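Putative exported protein (PDB 4JGB) is of unproven function but probably binds NAD or NADP and may act as an oxidoreductase on CH-NH groups. Local coordinates at residues 102-107 with 151-156; 155-160 with 184-189. One frame throughout, in Å; residues are numbered along the deposited sequence.

In the fold
Following the chain from the N terminus, strand 101-105 comes fifth in the parallel order of the Rossmann-type sheet. The chain then passes through a small hairpin and helix 130-143 and returns as strand 150-155, where interaction 1 closes a loop of 43 residues. Interaction 2 starts on Ser155 and Pro156, the last residues of interaction 1, so the two loops follow one another with a shared stretch and neither encloses the other. It closes a 23-residue loop without helix, pairing 155-160 with 184-189, which runs into helix 188-201. The contact centres lie about 13 Å apart, one deep in the sheet, the other nearer the surface.

Interaction 1: residues 102-107 with 151-156; sequences VVVVGG and WTFFSP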
ATOM      1  N   VAL A 102       8.763   3.868   3.379  1.00 13.92           N
ATOM      2  CA  VAL A 102       8.164   2.620   2.879  1.00 13.26           C
ATOM      3  C   VAL A 102       6.627   2.730   2.959  1.00 12.92           C
ATOM      4  O   VAL A 102       6.077   2.938   4.041  1.00 12.79           O
ATOM      5  CB  VAL A 102       8.597   1.394   3.749  1.00 13.26           C
ATOM      6  CG1 VAL A 102       7.919   0.099   3.293  1.00 12.99           C
ATOM      7  CG2 VAL A 102      10.113   1.208   3.762  1.00 13.61           C
ATOM      8  N   VAL A 103       5.920   2.596   1.834  1.00 12.26           N
ATOM      9  CA  VAL A 103       4.449   2.659   1.894  1.00 12.21           C
ATOM     10  C   VAL A 103       3.864   1.407   1.247  1.00 12.68           C
ATOM     11  O   VAL A 103       4.202   1.081   0.098  1.00 13.02           O
ATOM     12  CB  VAL A 103       3.821   3.943   1.266  1.00 11.96           C
ATOM     13  CG1 VAL A 103       2.297   3.970   1.464  1.00 11.64           C
ATOM     14  CG2 VAL A 103       4.417   5.209   1.863  1.00 12.77           C
ATOM     15  N   VAL A 104       3.015   0.694   1.986  1.00 12.87           N
ATOM     16  CA  VAL A 104       2.433  -0.562   1.461  1.00 13.21           C
ATOM     17  C   VAL A 104       0.905  -0.513   1.411  1.00 12.97           C
ATOM     18  O   VAL A 104       0.253   0.102   2.251  1.00 13.12           O
ATOM     19  CB  VAL A 104       2.962  -1.841   2.205  1.00 13.65           C
ATOM     20  CG1 VAL A 104       4.472  -1.797   2.393  1.00 14.54           C
ATOM     21  CG2 VAL A 104       2.361  -2.000   3.588  1.00 14.63           C
ATOM     22  N   VAL A 105       0.336  -1.144   0.394  1.00 13.29           N
ATOM     23  CA  VAL A 105      -1.106  -1.349   0.312  1.00 12.78           C
ATOM     24  C   VAL A 105      -1.471  -2.362   1.393  1.00 13.01           C
ATOM     25  O   VAL A 105      -0.921  -3.454   1.443  1.00 13.08           O
ATOM     26  CB  VAL A 105      -1.532  -1.808  -1.120  1.00 12.81           C
ATOM     27  CG1 VAL A 105      -2.987  -2.326  -1.168  1.00 13.10           C
ATOM     28  CG2 VAL A 105      -1.358  -0.656  -2.120  1.00 12.51           C
ATOM     29  N   GLY A 106      -2.394  -1.969   2.265  1.00 13.22           N
ATOM     30  CA  GLY A 106      -2.878  -2.828   3.344  1.00 13.35           C
ATOM     31  C   GLY A 106      -4.135  -3.589   2.960  1.00 13.36           C
ATOM     32  O   GLY A 106      -4.321  -3.951   1.794  1.00 14.75           O
ATOM     33  N   GLY A 107      -5.015  -3.813   3.928  1.00 13.02           N
ATOM     34  CA  GLY A 107      -6.251  -4.616   3.713  1.00 12.02           C
ATOM     35  C   GLY A 107      -7.438  -4.043   4.502  1.00 11.73           C
ATOM     36  O   GLY A 107      -7.338  -3.790   5.689  1.00 11.11           O
ATOM     37  N   TRP A 151       7.383   3.810   7.836  1.00 14.09           N
ATOM     38  CA  TRP A 151       6.474   2.998   7.091  1.00 13.52           C
ATOM     39  C   TRP A 151       5.051   3.471   7.304  1.00 13.25           C
ATOM     40  O   TRP A 151       4.735   4.124   8.309  1.00 13.63           O
ATOM     41  CB  TRP A 151       6.678   1.499   7.429  1.00 13.78           C
ATOM     42  CG  TRP A 151       6.433   1.153   8.883  1.00 14.01           C
ATOM     43  CD1 TRP A 151       7.381   0.980   9.878  1.00 14.81           C
ATOM     44  CD2 TRP A 151       5.160   0.923   9.500  1.00 13.72           C
ATOM     45  NE1 TRP A 151       6.769   0.647  11.064  1.00 14.85           N
ATOM     46  CE2 TRP A 151       5.407   0.610  10.867  1.00 14.59           C
ATOM     47  CE3 TRP A 151       3.839   0.952   9.037  1.00 13.07           C
ATOM     48  CZ2 TRP A 151       4.366   0.344  11.785  1.00 14.48           C
ATOM     49  CZ3 TRP A 151       2.789   0.670   9.957  1.00 13.50           C
ATOM     50  CH2 TRP A 151       3.069   0.393  11.312  1.00 13.89           C
ATOM     51  N   THR A 152       4.202   3.155   6.328  1.00 12.85           N
ATOM     52  CA  THR A 152       2.767   3.410   6.395  1.00 12.32           C
ATOM     53  C   THR A 152       2.047   2.194   5.819  1.00 11.47           C
ATOM     54  O   THR A 152       2.402   1.700   4.743  1.00 11.48           O
ATOM     55  CB  THR A 152       2.379   4.677   5.589  1.00 12.44           C
ATOM     56  OG1 THR A 152       2.812   5.827   6.313  1.00 14.22           O
ATOM     57  CG2 THR A 152       0.838   4.787   5.430  1.00 11.64           C
ATOM     58  N   PHE A 153       1.049   1.694   6.538  1.00 11.51           N
ATOM     59  CA  PHE A 153       0.306   0.536   6.082  1.00 11.71           C
ATOM     60  C   PHE A 153      -1.027   1.109   5.626  1.00 11.84           C
ATOM     61  O   PHE A 153      -1.867   1.450   6.462  1.00 12.46           O
ATOM     62  CB  PHE A 153       0.170  -0.417   7.256  1.00 12.50           C
ATOM     63  CG  PHE A 153      -0.631  -1.663   6.982  1.00 12.82           C
ATOM     64  CD1 PHE A 153      -0.046  -2.773   6.363  1.00 12.96           C
ATOM     65  CD2 PHE A 153      -1.957  -1.759   7.418  1.00 13.13           C
ATOM     66  CE1 PHE A 153      -0.794  -3.934   6.162  1.00 13.83           C
ATOM     67  CE2 PHE A 153      -2.706  -2.915   7.198  1.00 13.47           C
ATOM     68  CZ  PHE A 153      -2.121  -4.005   6.574  1.00 13.48           C
ATOM     69  N   PHE A 154      -1.186   1.283   4.317  1.00 11.54           N
ATOM     70  CA  PHE A 154      -2.264   2.097   3.761  1.00 11.49           C
ATOM     71  C   PHE A 154      -3.387   1.219   3.208  1.00 11.53           C
ATOM     72  O   PHE A 154      -3.332   0.868   2.047  1.00 11.90           O
ATOM     73  CB  PHE A 154      -1.745   3.050   2.639  1.00 11.19           C
ATOM     74  CG  PHE A 154      -2.578   4.325   2.487  1.00 11.74           C
ATOM     75  CD1 PHE A 154      -3.953   4.260   2.224  1.00 11.44           C
ATOM     76  CD2 PHE A 154      -1.993   5.578   2.637  1.00 11.90           C
ATOM     77  CE1 PHE A 154      -4.721   5.401   2.147  1.00 12.10           C
ATOM     78  CE2 PHE A 154      -2.751   6.734   2.531  1.00 12.70           C
ATOM     79  CZ  PHE A 154      -4.119   6.652   2.280  1.00 12.93           C
ATOM     80  N   SER A 155      -4.395   0.872   4.024  1.00 11.66           N
ATOM     81  CA  SER A 155      -5.491  -0.018   3.577  1.00 11.84           C
ATOM     82  C   SER A 155      -6.519   0.677   2.708  1.00 11.36           C
ATOM     83  O   SER A 155      -6.925   1.796   3.024  1.00 11.21           O
ATOM     84  CB  SER A 155      -6.242  -0.659   4.765  1.00 12.57           C
ATOM     85  OG  SER A 155      -5.328  -1.390   5.576  1.00 13.63           O
ATOM     86  N   PRO A 156      -6.938   0.015   1.620  1.00 11.01           N
ATOM     87  CA  PRO A 156      -8.047   0.487   0.809  1.00 11.34           C
ATOM     88  C   PRO A 156      -9.309   0.353   1.621  1.00 11.75           C
ATOM     89  O   PRO A 156      -9.336  -0.383   2.625  1.00 11.09           O
ATOM     90  CB  PRO A 156      -8.150  -0.561  -0.350  1.00 11.48           C
ATOM     91  CG  PRO A 156      -6.915  -1.389  -0.275  1.00 11.79           C
ATOM     92  CD  PRO A 156      -6.397  -1.274   1.146  1.00 11.27           C
TER
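Val104 and Phe153 meet on one face of two neighbouring parallel strands of the Rossmann sheet, with Val104 CG2 3.8 Å from Phe153 CD1. Phe153, its CG anti to the backbone N (chi1 178°), brings its ring over Gly106, the first residue after strand 102-105. The CA of Gly106 sits 3.8 Å from the ring centroid and over the face, a CH-pi contact. Helix 130-143 packs on this side, where His136 and Leu143 touch Phe153, while Leu90 of helix 83-97 reaches Val104. On the other face, that of Val103, Thr152, Val105 and Phe154, Val103 and Thr152 stand side by side, CG1 of the valine 4.2 Å from CB of the threonine. Phe154 carries its ring away from Val103 and Val105 toward helix 188-201, where Tyr191 meets it. Pro156 follows in the loop, and its side chain crosses that of Val105 at about a right angle, Val105 CG1 to Pro156 CG 4.1 Å.

Between these two layers runs the parallel ladder. Val102 O takes Thr152 N, Thr152 O takes Val104 N in an almost straight bond (176° at the hydrogen), and Val104 O takes Phe154 N at 2.8 Å. The last rung differs: Gly106 N reaches Phe154 O from above the carbonyl plane, 72° out of it, as the first strand gives way to loop. That same oxygen also bonds to Tyr191 OH. Outside the pair, Thr152 OG1 bonds to Phe204 O and Trp151 NE1 to Val146 O. Near the C-terminal end of the strands, the side on which Rossmann folds usually bind their nucleotide, Ser155 turns its hydroxyl toward the loop. The result is a weak, bent hydrogen bond from Gly107 N to Ser155 OG, 2.9 Å long.

Interaction 2: residues 155-160 with 184-189; sequences SPAALI and SKISAE
Ile160 and Ile186 lie side by side on a short, weakly bonded parallel pairing, an accessory to the main Rossmann sheet. From Ile160, CB stands 3.6 Å from Ile186 O. CG1, held anti to the backbone N (chi1 173°), passes the same oxygen and approaches Ala188 CB at 4.2 Å. The tip, CD1, ends against Ile186 CG2 at 3.8 Å and comes close to Ala188 CA. Ile186 CG2 also meets Ala157 CB, so one methyl touches both Ala157 and Ile160. Tyr191 of helix 188-201 touches both isoleucines, and Ile17 of helix 16-27 reaches Ile160.

The opposite face is more exposed: Leu159 lies side by side with the extended Lys185 chain, Leu159 CD1 3.8 Å from Lys185 CG. Between the faces Leu159 O accepts Ile186 N at 2.9 Å, whereas Leu159 N makes only a weak, bent bond to Ser184 O. Ser187 is the N-cap of helix 188-201, its OG bonded to Asp190 N and Glu164 O. At the other end Ser184 OG, anti to its backbone N, receives Ala158 N in a nearly straight bond, 173° at the hydrogen and 2.9 Å from N to OG.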
ATOM      1  N   SER A 155      -4.395   0.872   4.024  1.00 11.66           N
ATOM      2  CA  SER A 155      -5.491  -0.018   3.577  1.00 11.84           C
ATOM      3  C   SER A 155      -6.519   0.677   2.708  1.00 11.36           C
ATOM      4  O   SER A 155      -6.925   1.796   3.024  1.00 11.21           O
ATOM      5  CB  SER A 155      -6.242  -0.659   4.765  1.00 12.57           C
ATOM      6  OG  SER A 155      -5.328  -1.390   5.576  1.00 13.63           O
ATOM      7  N   PRO A 156      -6.938   0.015   1.620  1.00 11.01           N
ATOM      8  CA  PRO A 156      -8.047   0.487   0.809  1.00 11.34           C
ATOM      9  C   PRO A 156      -9.309   0.353   1.621  1.00 11.75           C
ATOM     10  O   PRO A 156      -9.336  -0.383   2.625  1.00 11.09           O
ATOM     11  CB  PRO A 156      -8.150  -0.561  -0.350  1.00 11.48           C
ATOM     12  CG  PRO A 156      -6.915  -1.389  -0.275  1.00 11.79           C
ATOM     13  CD  PRO A 156      -6.397  -1.274   1.146  1.00 11.27           C
ATOM     14  N   ALA A 157     -10.341   1.061   1.178  1.00 12.58           N
ATOM     15  CA  ALA A 157     -11.678   0.864   1.695  1.00 13.94           C
ATOM     16  C   ALA A 157     -12.172  -0.556   1.380  1.00 14.41           C
ATOM     17  O   ALA A 157     -11.585  -1.249   0.547  1.00 14.31           O
ATOM     18  CB  ALA A 157     -12.602   1.901   1.073  1.00 14.07           C
ATOM     19  N   ALA A 158     -13.296  -0.956   1.989  1.00 15.72           N
ATOM     20  CA  ALA A 158     -13.892  -2.288   1.761  1.00 16.31           C
ATOM     21  C   ALA A 158     -14.224  -2.491   0.305  1.00 17.30           C
ATOM     22  O   ALA A 158     -14.304  -3.612  -0.190  1.00 17.40           O
ATOM     23  CB  ALA A 158     -15.148  -2.479   2.606  1.00 16.65           C
ATOM     24  N   LEU A 159     -14.461  -1.397  -0.392  1.00 17.67           N
ATOM     25  CA  LEU A 159     -14.765  -1.526  -1.784  1.00 18.03           C
ATOM     26  C   LEU A 159     -13.890  -0.543  -2.542  1.00 16.61           C
ATOM     27  O   LEU A 159     -14.000   0.674  -2.353  1.00 15.86           O
ATOM     28  CB  LEU A 159     -16.254  -1.234  -1.999  1.00 19.84           C
ATOM     29  CG  LEU A 159     -16.824  -1.287  -3.398  1.00 22.96           C
ATOM     30  CD1 LEU A 159     -18.340  -1.133  -3.360  1.00 24.86           C
ATOM     31  CD2 LEU A 159     -16.225  -0.210  -4.297  1.00 23.59           C
ATOM     32  N   ILE A 160     -13.065  -1.066  -3.439  1.00 15.51           N
ATOM     33  CA  ILE A 160     -12.195  -0.207  -4.240  1.00 14.79           C
ATOM     34  C   ILE A 160     -12.190  -0.703  -5.679  1.00 15.21           C
ATOM     35  O   ILE A 160     -11.884  -1.860  -5.939  1.00 15.45           O
ATOM     36  CB  ILE A 160     -10.759  -0.121  -3.651  1.00 13.50           C
ATOM     37  CG1 ILE A 160      -9.812   0.648  -4.590  1.00 12.94           C
ATOM     38  CG2 ILE A 160     -10.167  -1.523  -3.424  1.00 13.88           C
ATOM     39  CD1 ILE A 160      -8.490   1.028  -3.900  1.00 11.87           C
ATOM     40  N   SER A 184     -18.209   1.580   2.823  1.00 16.65           N
ATOM     41  CA  SER A 184     -16.788   1.863   2.825  1.00 15.72           C
ATOM     42  C   SER A 184     -16.345   1.734   1.374  1.00 15.54           C
ATOM     43  O   SER A 184     -16.202   0.645   0.843  1.00 15.42           O
ATOM     44  CB  SER A 184     -16.040   0.876   3.751  1.00 14.86           C
ATOM     45  OG  SER A 184     -14.631   1.040   3.682  1.00 13.75           O
ATOM     46  N   LYS A 185     -16.217   2.873   0.702  1.00 15.90           N
ATOM     47  CA  LYS A 185     -15.912   2.878  -0.720  1.00 15.64           C
ATOM     48  C   LYS A 185     -14.827   3.913  -1.069  1.00 14.28           C
ATOM     49  O   LYS A 185     -14.775   5.010  -0.509  1.00 13.24           O
ATOM     50  CB  LYS A 185     -17.156   3.236  -1.536  1.00 17.12           C
ATOM     51  CG  LYS A 185     -18.312   2.233  -1.572  1.00 19.20           C
ATOM     52  CD  LYS A 185     -19.352   2.780  -2.571  1.00 20.79           C
ATOM     53  CE  LYS A 185     -20.685   2.020  -2.585  1.00 22.49           C
ATOM     54  NZ  LYS A 185     -21.736   2.701  -3.399  1.00 23.09           N
ATOM     55  N   ILE A 186     -14.006   3.564  -2.039  1.00 13.56           N
ATOM     56  CA  ILE A 186     -13.054   4.517  -2.604  1.00 13.25           C
ATOM     57  C   ILE A 186     -12.799   4.088  -4.050  1.00 13.27           C
ATOM     58  O   ILE A 186     -12.656   2.896  -4.308  1.00 13.13           O
ATOM     59  CB  ILE A 186     -11.737   4.604  -1.766  1.00 12.58           C
ATOM     60  CG1 ILE A 186     -10.929   5.872  -2.109  1.00 12.93           C
ATOM     61  CG2 ILE A 186     -10.824   3.394  -2.009  1.00 12.63           C
ATOM     62  CD1 ILE A 186     -11.501   7.162  -1.576  1.00 12.63           C
ATOM     63  N   SER A 187     -12.731   5.047  -4.978  1.00 13.27           N
ATOM     64  CA  SER A 187     -12.319   4.732  -6.347  1.00 13.37           C
ATOM     65  C   SER A 187     -10.814   4.509  -6.308  1.00 12.65           C
ATOM     66  O   SER A 187     -10.119   5.009  -5.418  1.00 12.25           O
ATOM     67  CB  SER A 187     -12.659   5.859  -7.338  1.00 14.11           C
ATOM     68  OG  SER A 187     -11.678   6.896  -7.276  1.00 13.78           O
ATOM     69  N   ALA A 188     -10.318   3.729  -7.264  1.00 12.83           N
ATOM     70  CA  ALA A 188      -8.924   3.371  -7.293  1.00 12.49           C
ATOM     71  C   ALA A 188      -8.076   4.635  -7.595  1.00 12.45           C
ATOM     72  O   ALA A 188      -6.972   4.802  -7.087  1.00 11.77           O
ATOM     73  CB  ALA A 188      -8.699   2.240  -8.317  1.00 12.58           C
ATOM     74  N   GLU A 189      -8.640   5.536  -8.388  1.00 13.20           N
ATOM     75  CA  GLU A 189      -8.000   6.804  -8.747  1.00 13.56           C
ATOM     76  C   GLU A 189      -7.879   7.655  -7.489  1.00 12.65           C
ATOM     77  O   GLU A 189      -6.816   8.247  -7.243  1.00 12.16           O
ATOM     78  CB  GLU A 189      -8.830   7.584  -9.821  1.00 15.19           C
ATOM     79  CG  GLU A 189      -8.941   6.958 -11.232  1.00 16.92           C
ATOM     80  CD  GLU A 189      -9.758   5.668 -11.257  1.00 17.67           C
ATOM     81  OE1 GLU A 189     -10.523   5.444 -10.286  1.00 16.79           O
ATOM     82  OE2 GLU A 189      -9.602   4.871 -12.240  1.00 18.81           O
TER